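Local structure of D-3-phosphoglycerate dehydrogenase-related protein (Vibrio cholerae, 4S1V) at residues L71-Q76 and E306-F311; G78-H83 and V94-G99; L51-E56 and N82-P87. The protein probably catalyses the NAD-dependent oxidation of a D-2-hydroxyacid such as 3-phosphoglycerate, as a member of the D-isomer-specific 2-hydroxyacid dehydrogenase family. One frame throughout, in Å; residues are numbered along the deposited sequence.

Interaction 1. Residues L71-Q76 and E306-F311; sequences LKLISQ and ENVVKF
L73 and F311 both turn CG away from the backbone N and hold it beside the carbonyl carbon (chi1 167° and -175°), which lets the two side chains slide past each other in opposite directions. The result is a CH-pi contact over a ring face: L73 CB stands 3.9 Å from the centroid of the F311 ring, only 2° off its normal. Further out, L73 CD2 lies between V308 and F311, 3.7 Å from F311 CB and 4.1 Å from V308 CG2. K72 adds its CB, which meets F311 CZ obliquely at 3.7 Å.

Two residues along the strand, at S75, polar contacts join the packing. S75 CB rests 3.9 Å from V308 CG2, while S75 OG bonds to A304 O earlier in the same helix. A water donates to S75 OG at 2.8 Å and to the carbonyl O of Q76, and accepts from N307 ND2 at 2.7 Å, tying strand to helix. Segment 306-311 of helix 294-312 runs roughly antiparallel to strand 73-76, the two axes coming within 8.6 Å, in the helix-on-sheet layering of the flavodoxin-like substrate-binding domain of this family.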
loop_
_atom_site.group_PDB
_atom_site.type_symbol
_atom_site.label_atom_id
_atom_site.label_comp_id
_atom_site.label_asym_id
_atom_site.label_seq_id
_atom_site.Cartn_x
_atom_site.Cartn_y
_atom_site.Cartn_z
ATOM N N LEU C 71 -39.976 -10.512 -32.012
ATOM C CA LEU C 71 -38.599 -10.611 -32.505
ATOM C C LEU C 71 -38.516 -11.367 -33.831
ATOM O O LEU C 71 -38.945 -12.514 -33.928
ATOM C CB LEU C 71 -37.697 -11.282 -31.459
ATOM C CG LEU C 71 -36.186 -11.309 -31.727
ATOM C CD1 LEU C 71 -35.612 -9.908 -31.893
ATOM C CD2 LEU C 71 -35.451 -12.072 -30.632
ATOM N N LYS C 72 -37.950 -10.717 -34.848
ATOM C CA LYS C 72 -37.780 -11.333 -36.164
ATOM C C LYS C 72 -36.303 -11.568 -36.472
ATOM O O LYS C 72 -35.946 -12.550 -37.124
ATOM C CB LYS C 72 -38.426 -10.474 -37.262
ATOM C CG LYS C 72 -39.908 -10.175 -37.038
ATOM C CD LYS C 72 -40.588 -9.567 -38.266
ATOM C CE LYS C 72 -40.267 -8.083 -38.441
ATOM N NZ LYS C 72 -41.018 -7.465 -39.572
ATOM N N LEU C 73 -35.448 -10.672 -35.986
ATOM C CA LEU C 73 -34.031 -10.734 -36.314
ATOM C C LEU C 73 -33.090 -10.555 -35.125
ATOM O O LEU C 73 -33.278 -9.676 -34.285
ATOM C CB LEU C 73 -33.697 -9.689 -37.385
ATOM C CG LEU C 73 -32.218 -9.384 -37.642
ATOM C CD1 LEU C 73 -31.572 -10.498 -38.457
ATOM C CD2 LEU C 73 -32.066 -8.039 -38.339
ATOM N N ILE C 74 -32.067 -11.398 -35.079
ATOM C CA ILE C 74 -30.899 -11.128 -34.262
ATOM C C ILE C 74 -29.712 -10.863 -35.191
ATOM O O ILE C 74 -29.361 -11.706 -36.011
ATOM C CB ILE C 74 -30.598 -12.294 -33.315
ATOM C CG1 ILE C 74 -31.702 -12.392 -32.251
ATOM C CG2 ILE C 74 -29.221 -12.118 -32.684
ATOM C CD1 ILE C 74 -31.631 -13.644 -31.406
ATOM N N SER C 75 -29.108 -9.683 -35.073
ATOM C CA SER C 75 -27.916 -9.366 -35.856
ATOM C C SER C 75 -26.693 -9.388 -34.955
ATOM O O SER C 75 -26.562 -8.562 -34.054
ATOM C CB SER C 75 -28.051 -8.014 -36.564
ATOM O OG SER C 75 -26.919 -7.758 -37.394
ATOM N N GLN C 76 -25.812 -10.349 -35.207
ATOM C CA GLN C 76 -24.650 -10.595 -34.373
ATOM C C GLN C 76 -23.471 -9.755 -34.845
ATOM O O GLN C 76 -23.171 -9.710 -36.043
ATOM C CB GLN C 76 -24.301 -12.091 -34.420
ATOM C CG GLN C 76 -23.143 -12.525 -33.534
ATOM C CD GLN C 76 -23.427 -12.301 -32.058
ATOM O OE1 GLN C 76 -24.354 -12.883 -31.506
ATOM N NE2 GLN C 76 -22.626 -11.453 -31.416
ATOM N N GLU C 306 -25.533 -3.286 -41.320
ATOM C CA GLU C 306 -25.696 -3.640 -42.730
ATOM C C GLU C 306 -26.675 -4.805 -42.856
ATOM O O GLU C 306 -27.541 -4.809 -43.733
ATOM C CB GLU C 306 -24.332 -4.001 -43.350
ATOM C CG GLU C 306 -24.367 -4.623 -44.737
ATOM C CD GLU C 306 -23.121 -5.439 -45.058
ATOM O OE1 GLU C 306 -22.034 -5.157 -44.506
ATOM O OE2 GLU C 306 -23.228 -6.384 -45.866
ATOM N N ASN C 307 -26.543 -5.786 -41.966
ATOM C CA ASN C 307 -27.428 -6.946 -41.973
ATOM C C ASN C 307 -28.851 -6.599 -41.529
ATOM O O ASN C 307 -29.820 -7.176 -42.020
ATOM C CB ASN C 307 -26.834 -8.075 -41.136
ATOM C CG ASN C 307 -25.678 -8.768 -41.836
ATOM O OD1 ASN C 307 -25.617 -8.809 -43.069
ATOM N ND2 ASN C 307 -24.762 -9.322 -41.055
ATOM N N VAL C 308 -28.962 -5.638 -40.618
ATOM C CA VAL C 308 -30.252 -5.107 -40.204
ATOM C C VAL C 308 -30.996 -4.520 -41.409
ATOM O O VAL C 308 -32.156 -4.869 -41.648
ATOM C CB VAL C 308 -30.108 -4.062 -39.069
ATOM C CG1 VAL C 308 -31.410 -3.303 -38.860
ATOM C CG2 VAL C 308 -29.688 -4.743 -37.771
ATOM N N VAL C 309 -30.326 -3.656 -42.171
ATOM C CA VAL C 309 -30.948 -3.008 -43.342
ATOM C C VAL C 309 -31.166 -3.964 -44.529
ATOM O O VAL C 309 -32.071 -3.752 -45.348
ATOM C CB VAL C 309 -30.219 -1.707 -43.773
ATOM C CG1 VAL C 309 -30.216 -0.694 -42.636
ATOM C CG2 VAL C 309 -28.802 -1.984 -44.249
ATOM N N LYS C 310 -30.344 -5.011 -44.609
ATOM C CA LYS C 310 -30.577 -6.113 -45.543
ATOM C C LYS C 310 -31.840 -6.895 -45.174
ATOM O O LYS C 310 -32.601 -7.309 -46.057
ATOM C CB LYS C 310 -29.375 -7.061 -45.595
ATOM C CG LYS C 310 -28.225 -6.583 -46.470
ATOM C CD LYS C 310 -27.139 -7.645 -46.576
ATOM C CE LYS C 310 -26.134 -7.309 -47.672
ATOM N NZ LYS C 310 -24.838 -8.023 -47.475
ATOM N N PHE C 311 -32.057 -7.101 -43.876
ATOM C CA PHE C 311 -33.255 -7.792 -43.397
ATOM C C PHE C 311 -34.497 -6.936 -43.630
ATOM O O PHE C 311 -35.541 -7.457 -44.011
ATOM C CB PHE C 311 -33.133 -8.179 -41.913
ATOM C CG PHE C 311 -34.294 -8.995 -41.393
ATOM C CD1 PHE C 311 -35.426 -8.371 -40.867
ATOM C CD2 PHE C 311 -34.256 -10.386 -41.423
ATOM C CE1 PHE C 311 -36.494 -9.120 -40.391
ATOM C CE2 PHE C 311 -35.323 -11.138 -40.951
ATOM C CZ PHE C 311 -36.443 -10.504 -40.432
HETATM O O HOH W 1 -24.827 -9.270 -38.366
#

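Interaction 2. Residues G78-H83 and V94-G99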
loop_
_atom_site.group_PDB
_atom_site.type_symbol
_atom_site.label_atom_id
_atom_site.label_comp_id
_atom_site.label_asym_id
_atom_site.label_seq_id
_atom_site.Cartn_x
_atom_site.Cartn_y
_atom_site.Cartn_z
ATOM N N GLY C 78 -19.711 -9.712 -35.220
ATOM C CA GLY C 78 -18.794 -10.833 -35.371
ATOM C C GLY C 78 -19.580 -12.099 -35.647
ATOM O O GLY C 78 -20.740 -12.036 -36.057
ATOM N N LYS C 79 -18.959 -13.248 -35.404
ATOM C CA LYS C 79 -19.592 -14.532 -35.680
ATOM C C LYS C 79 -20.351 -15.044 -34.459
ATOM O O LYS C 79 -20.082 -14.622 -33.335
ATOM C CB LYS C 79 -18.543 -15.560 -36.121
ATOM C CG LYS C 79 -17.814 -15.235 -37.420
ATOM C CD LYS C 79 -16.504 -16.012 -37.503
ATOM C CE LYS C 79 -15.758 -15.752 -38.805
ATOM N NZ LYS C 79 -16.463 -16.341 -39.982
ATOM N N VAL C 80 -21.304 -15.947 -34.693
ATOM C CA VAL C 80 -22.016 -16.635 -33.610
ATOM C C VAL C 80 -21.057 -17.529 -32.802
ATOM O O VAL C 80 -20.035 -17.990 -33.321
ATOM C CB VAL C 80 -23.220 -17.469 -34.131
ATOM C CG1 VAL C 80 -24.257 -16.568 -34.794
ATOM C CG2 VAL C 80 -22.770 -18.566 -35.088
ATOM N N SER C 81 -21.368 -17.743 -31.527
ATOM C CA SER C 81 -20.604 -18.692 -30.716
ATOM C C SER C 81 -21.445 -19.172 -29.545
ATOM O O SER C 81 -22.676 -19.118 -29.597
ATOM C CB SER C 81 -19.286 -18.087 -30.179
ATOM O OG SER C 81 -19.468 -16.799 -29.631
ATOM N N ASN C 82 -20.771 -19.636 -28.496
ATOM C CA ASN C 82 -21.410 -20.290 -27.360
ATOM C C ASN C 82 -22.654 -19.647 -26.735
ATOM O O ASN C 82 -23.429 -20.319 -26.074
ATOM C CB ASN C 82 -20.344 -20.566 -26.285
ATOM C CG ASN C 82 -19.214 -21.443 -26.798
ATOM O OD1 ASN C 82 -19.436 -22.579 -27.226
ATOM N ND2 ASN C 82 -17.997 -20.921 -26.765
ATOM N N HIS C 83 -22.842 -18.351 -26.955
ATOM C CA HIS C 83 -23.913 -17.597 -26.301
ATOM C C HIS C 83 -25.233 -17.675 -27.036
ATOM O O HIS C 83 -26.251 -17.173 -26.536
ATOM C CB HIS C 83 -23.497 -16.135 -26.178
ATOM C CG HIS C 83 -23.465 -15.422 -27.501
ATOM N ND1 HIS C 83 -22.553 -15.706 -28.450
ATOM C CD2 HIS C 83 -24.314 -14.457 -28.040
ATOM C CE1 HIS C 83 -22.790 -14.941 -29.534
ATOM N NE2 HIS C 83 -23.868 -14.177 -29.280
ATOM N N VAL C 94 -36.864 -16.849 -35.610
ATOM C CA VAL C 94 -35.923 -15.734 -35.536
ATOM C C VAL C 94 -34.739 -15.975 -36.453
ATOM O O VAL C 94 -34.033 -16.978 -36.320
ATOM C CB VAL C 94 -35.462 -15.443 -34.095
ATOM C CG1 VAL C 94 -34.511 -14.250 -34.072
ATOM C CG2 VAL C 94 -36.665 -15.187 -33.194
ATOM N N THR C 95 -34.568 -15.065 -37.408
ATOM C CA THR C 95 -33.405 -15.047 -38.287
ATOM C C THR C 95 -32.194 -14.559 -37.498
ATOM O O THR C 95 -32.269 -13.550 -36.789
ATOM C CB THR C 95 -33.627 -14.124 -39.507
ATOM O OG1 THR C 95 -34.856 -14.468 -40.146
ATOM C CG2 THR C 95 -32.490 -14.261 -40.536
ATOM N N VAL C 96 -31.090 -15.295 -37.613
ATOM C CA VAL C 96 -29.809 -14.880 -37.052
ATOM C C VAL C 96 -28.826 -14.579 -38.179
ATOM O O VAL C 96 -28.475 -15.460 -38.961
ATOM C CB VAL C 96 -29.221 -15.949 -36.108
ATOM C CG1 VAL C 96 -27.832 -15.544 -35.621
ATOM C CG2 VAL C 96 -30.150 -16.168 -34.924
ATOM N N LEU C 97 -28.397 -13.326 -38.262
ATOM C CA LEU C 97 -27.373 -12.932 -39.229
ATOM C C LEU C 97 -26.068 -12.592 -38.505
ATOM O O LEU C 97 -26.084 -11.988 -37.427
ATOM C CB LEU C 97 -27.854 -11.749 -40.083
ATOM C CG LEU C 97 -29.074 -11.964 -40.998
ATOM C CD1 LEU C 97 -29.590 -10.644 -41.574
ATOM C CD2 LEU C 97 -28.744 -12.935 -42.125
ATOM N N GLU C 98 -24.941 -12.984 -39.095
ATOM C CA GLU C 98 -23.648 -12.690 -38.484
ATOM C C GLU C 98 -22.799 -11.695 -39.263
ATOM O O GLU C 98 -22.902 -11.600 -40.493
ATOM C CB GLU C 98 -22.866 -13.961 -38.120
ATOM C CG GLU C 98 -22.638 -14.978 -39.224
ATOM C CD GLU C 98 -21.797 -16.162 -38.750
ATOM O OE1 GLU C 98 -21.678 -16.377 -37.524
ATOM O OE2 GLU C 98 -21.244 -16.883 -39.604
ATOM N N GLY C 99 -21.971 -10.955 -38.534
ATOM C CA GLY C 99 -21.113 -9.944 -39.129
ATOM C C GLY C 99 -19.676 -10.405 -39.301
ATOM O O GLY C 99 -19.402 -11.591 -39.539
#
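In the flavodoxin-like domain, G78, K79 and V80 lie early in the loop that follows strand 73-76 and brush past E98 and G99 at the C-terminal end of the neighbouring strand 95-98. In D-2-hydroxyacid dehydrogenases the loop at this place generally faces the cleft between the two domains, and the present one probably does the same.

Two hydrogen bonds hold the loop to the strand end. The first is between main chains: G99 N donates to G78 O at 3.0 Å, with a bent N-H...O angle of 140°, and comes in from above the carbonyl plane. G78 has a positive phi, a region that glycine reaches readily. The second bond uses a side chain. E98 sets CG between its own backbone N and carbonyl carbon (chi1 54°), then runs extended, and this carries the carboxylate across to the loop. There V80 N points at E98 OE1 from 2.9 Å in a nearly straight bond of 168°, meeting the oxygen almost along its C-O axis. The same oxygen also lies against the backbone next door, 3.3 Å from K79 CA, and V80 and E98 cross at about a right angle.

K79 and E98 carry opposite charges, but K79 NZ stays 4.8 Å from E98 OE2, so any attraction is probably long-range and not a salt bridge. The main chain of K79 has a partner elsewhere, because its O accepts from NH1 in one of the two conformers of R55. E98 O takes a weak hydrogen bond from N307 ND2 of helix 294-312.

The apolar share of the contact belongs to V80 and V96, which also touch V86 of helix 86-91. Where they meet each other, V80 CG1 sits 3.8 Å from V96 CG1.

Interaction 3. Residues L51-E56 and N82-P87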
loop_
_atom_site.group_PDB
_atom_site.type_symbol
_atom_site.label_atom_id
_atom_site.label_comp_id
_atom_site.label_asym_id
_atom_site.label_seq_id
_atom_site.Cartn_x
_atom_site.Cartn_y
_atom_site.Cartn_z
ATOM N N LEU C 51 -32.799 -7.450 -32.514
ATOM C CA LEU C 51 -31.782 -7.227 -31.490
ATOM C C LEU C 51 -30.413 -7.245 -32.135
ATOM O O LEU C 51 -30.132 -8.100 -32.978
ATOM C CB LEU C 51 -31.799 -8.319 -30.424
ATOM C CG LEU C 51 -33.029 -8.637 -29.592
ATOM C CD1 LEU C 51 -32.692 -9.839 -28.726
ATOM C CD2 LEU C 51 -33.451 -7.445 -28.738
ATOM N N VAL C 52 -29.569 -6.302 -31.726
ATOM C CA VAL C 52 -28.178 -6.274 -32.134
ATOM C C VAL C 52 -27.350 -6.640 -30.915
ATOM O O VAL C 52 -27.373 -5.932 -29.901
ATOM C CB VAL C 52 -27.757 -4.890 -32.673
ATOM C CG1 VAL C 52 -26.240 -4.813 -32.836
ATOM C CG2 VAL C 52 -28.450 -4.605 -33.998
ATOM N N LEU C 53 -26.644 -7.762 -31.015
ATOM C CA LEU C 53 -25.858 -8.286 -29.909
ATOM C C LEU C 53 -24.392 -7.906 -30.018
ATOM O O LEU C 53 -23.806 -7.967 -31.104
ATOM C CB LEU C 53 -25.973 -9.814 -29.842
ATOM C CG LEU C 53 -27.366 -10.429 -29.739
ATOM C CD1 LEU C 53 -27.246 -11.938 -29.578
ATOM C CD2 LEU C 53 -28.154 -9.817 -28.593
ATOM N N ILE C 54 -23.806 -7.541 -28.879
ATOM C CA ILE C 54 -22.380 -7.262 -28.800
ATOM C C ILE C 54 -21.654 -8.516 -28.324
ATOM O O ILE C 54 -21.651 -8.838 -27.136
ATOM C CB ILE C 54 -22.061 -6.051 -27.901
ATOM C CG1 ILE C 54 -22.907 -4.836 -28.324
ATOM C CG2 ILE C 54 -20.560 -5.748 -27.932
ATOM C CD1 ILE C 54 -22.596 -3.555 -27.576
ATOM N N ARG C 55 -21.045 -9.219 -29.283
ATOM C CA ARG C 55 -20.366 -10.490 -29.026
ATOM C C ARG C 55 -21.185 -11.367 -28.064
ATOM O O ARG C 55 -22.377 -11.594 -28.312
ATOM C CB ARG C 55 -18.924 -10.263 -28.545
ATOM C CG ARG C 55 -18.044 -9.532 -29.553
ATOM C CD ARG C 55 -17.969 -10.250 -30.898
ATOM N NE ARG C 55 -17.345 -11.565 -30.786
ATOM C CZ ARG C 55 -17.951 -12.711 -31.079
ATOM N NH1 ARG C 55 -19.197 -12.710 -31.522
ATOM N NH2 ARG C 55 -17.309 -13.860 -30.933
ATOM N N GLU C 56 -20.569 -11.844 -26.979
ATOM C CA GLU C 56 -21.211 -12.808 -26.066
ATOM C C GLU C 56 -21.736 -12.218 -24.741
ATOM O O GLU C 56 -21.930 -12.956 -23.778
ATOM C CB GLU C 56 -20.253 -13.974 -25.742
ATOM C CG GLU C 56 -19.445 -14.503 -26.922
ATOM C CD GLU C 56 -18.924 -15.911 -26.708
ATOM O OE1 GLU C 56 -19.477 -16.656 -25.872
ATOM O OE2 GLU C 56 -17.962 -16.292 -27.400
ATOM N N ASN C 82 -20.771 -19.636 -28.496
ATOM C CA ASN C 82 -21.410 -20.290 -27.360
ATOM C C ASN C 82 -22.654 -19.647 -26.735
ATOM O O ASN C 82 -23.429 -20.319 -26.074
ATOM C CB ASN C 82 -20.344 -20.566 -26.285
ATOM C CG ASN C 82 -19.214 -21.443 -26.798
ATOM O OD1 ASN C 82 -19.436 -22.579 -27.226
ATOM N ND2 ASN C 82 -17.997 -20.921 -26.765
ATOM N N HIS C 83 -22.842 -18.351 -26.955
ATOM C CA HIS C 83 -23.913 -17.597 -26.301
ATOM C C HIS C 83 -25.233 -17.675 -27.036
ATOM O O HIS C 83 -26.251 -17.173 -26.536
ATOM C CB HIS C 83 -23.497 -16.135 -26.178
ATOM C CG HIS C 83 -23.465 -15.422 -27.501
ATOM N ND1 HIS C 83 -22.553 -15.706 -28.450
ATOM C CD2 HIS C 83 -24.314 -14.457 -28.040
ATOM C CE1 HIS C 83 -22.790 -14.941 -29.534
ATOM N NE2 HIS C 83 -23.868 -14.177 -29.280
ATOM N N ILE C 84 -25.232 -18.291 -28.222
ATOM C CA ILE C 84 -26.413 -18.323 -29.092
ATOM C C ILE C 84 -26.566 -19.661 -29.843
ATOM O O ILE C 84 -25.580 -20.260 -30.273
ATOM C CB ILE C 84 -26.434 -17.106 -30.062
ATOM C CG1 ILE C 84 -27.815 -16.941 -30.719
ATOM C CG2 ILE C 84 -25.312 -17.192 -31.091
ATOM C CD1 ILE C 84 -27.979 -15.672 -31.541
ATOM N N ASP C 85 -27.807 -20.120 -29.984
ATOM C CA ASP C 85 -28.109 -21.413 -30.602
ATOM C C ASP C 85 -28.960 -21.191 -31.849
ATOM O O ASP C 85 -30.192 -21.084 -31.768
ATOM C CB ASP C 85 -28.841 -22.309 -29.593
ATOM C CG ASP C 85 -29.073 -23.731 -30.106
ATOM O OD1 ASP C 85 -29.202 -23.950 -31.333
ATOM O OD2 ASP C 85 -29.146 -24.642 -29.252
ATOM N N VAL C 86 -28.297 -21.131 -33.000
ATOM C CA VAL C 86 -28.940 -20.683 -34.247
ATOM C C VAL C 86 -30.095 -21.595 -34.694
ATOM O O VAL C 86 -31.158 -21.087 -35.061
ATOM C CB VAL C 86 -27.910 -20.428 -35.372
ATOM C CG1 VAL C 86 -28.590 -20.030 -36.676
ATOM C CG2 VAL C 86 -26.933 -19.347 -34.939
ATOM N N PRO C 87 -29.903 -22.934 -34.659
ATOM C CA PRO C 87 -31.061 -23.789 -34.922
ATOM C C PRO C 87 -32.269 -23.444 -34.035
ATOM O O PRO C 87 -33.387 -23.344 -34.545
ATOM C CB PRO C 87 -30.527 -25.191 -34.625
ATOM C CG PRO C 87 -29.088 -25.102 -35.017
ATOM C CD PRO C 87 -28.656 -23.723 -34.588
HETATM O O HOH W 2 -17.358 -18.601 -25.139
#
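H83 packs its imidazole against R55 and E56, in the turn that follows strand 50-53 of the parallel flavodoxin-like sheet; this is the tight half of the contact. The ring reaches the turn because H83 CG lies between its own backbone N and carbonyl carbon (chi1 70°). E56 CA makes a CH-pi contact over one face, 3.9 Å from the ring centroid and 18° off the normal. R55 O sits over the same face, 3.1 Å from H83 NE2, but the angle rules out a hydrogen bond. Instead H83 NE2 pairs with Q76 OE1, while Q76 NE2 bonds to R55 O, and one amide of strand 73-76 thereby fixes both the ring and the carbonyl beneath it. The opposite face is covered by I84 CG2, 3.7 Å above the ring plane. At the ring edge, near its plane, L53 CD1 comes to 4.1 Å from H83 NE2, and L53 CD1 also touches I84 CD1 at 4.3 Å, closing the apolar side.

The E56 side chain leads from this packed part to the looser one. Its CG lies 3.7 Å from H83 ND1, with the carboxylate plane tilted 29° against the ring. E56 OE2 accepts from S81 OG and forms a salt bridge with R239, a residue in the NAD-binding part of the chain, so the turn is tied across the interdomain cleft. N82 likewise reaches over, giving ND2 to L212 O. Between E56 and N82 the contact is thin and mostly mediated by water: a single molecule donates to E56 OE1 at 3.0 Å and accepts from N82 ND2 at 2.9 Å.

In the fold
All three contacts lie in the five-stranded parallel sheet domain, on neighbouring strands 50-53, 73-76 and 95-98. Interactions 2 and 3 share N82 and H83, and their centres are about 5 Å apart; that of interaction 1 is about 10 Å from interaction 2 and 12 Å from interaction 3. Along the chain, strand 50-53 comes first, then strand 73-76, the loop 78-83, helix 86-91 and strand 95-98, and helix 294-312 returns from near the C-terminus to pack on this sheet. Interaction 1 therefore seats the C-terminal helix, while interactions 2 and 3 shape the loop at the C-terminal ends of the strands, probably facing the other domain.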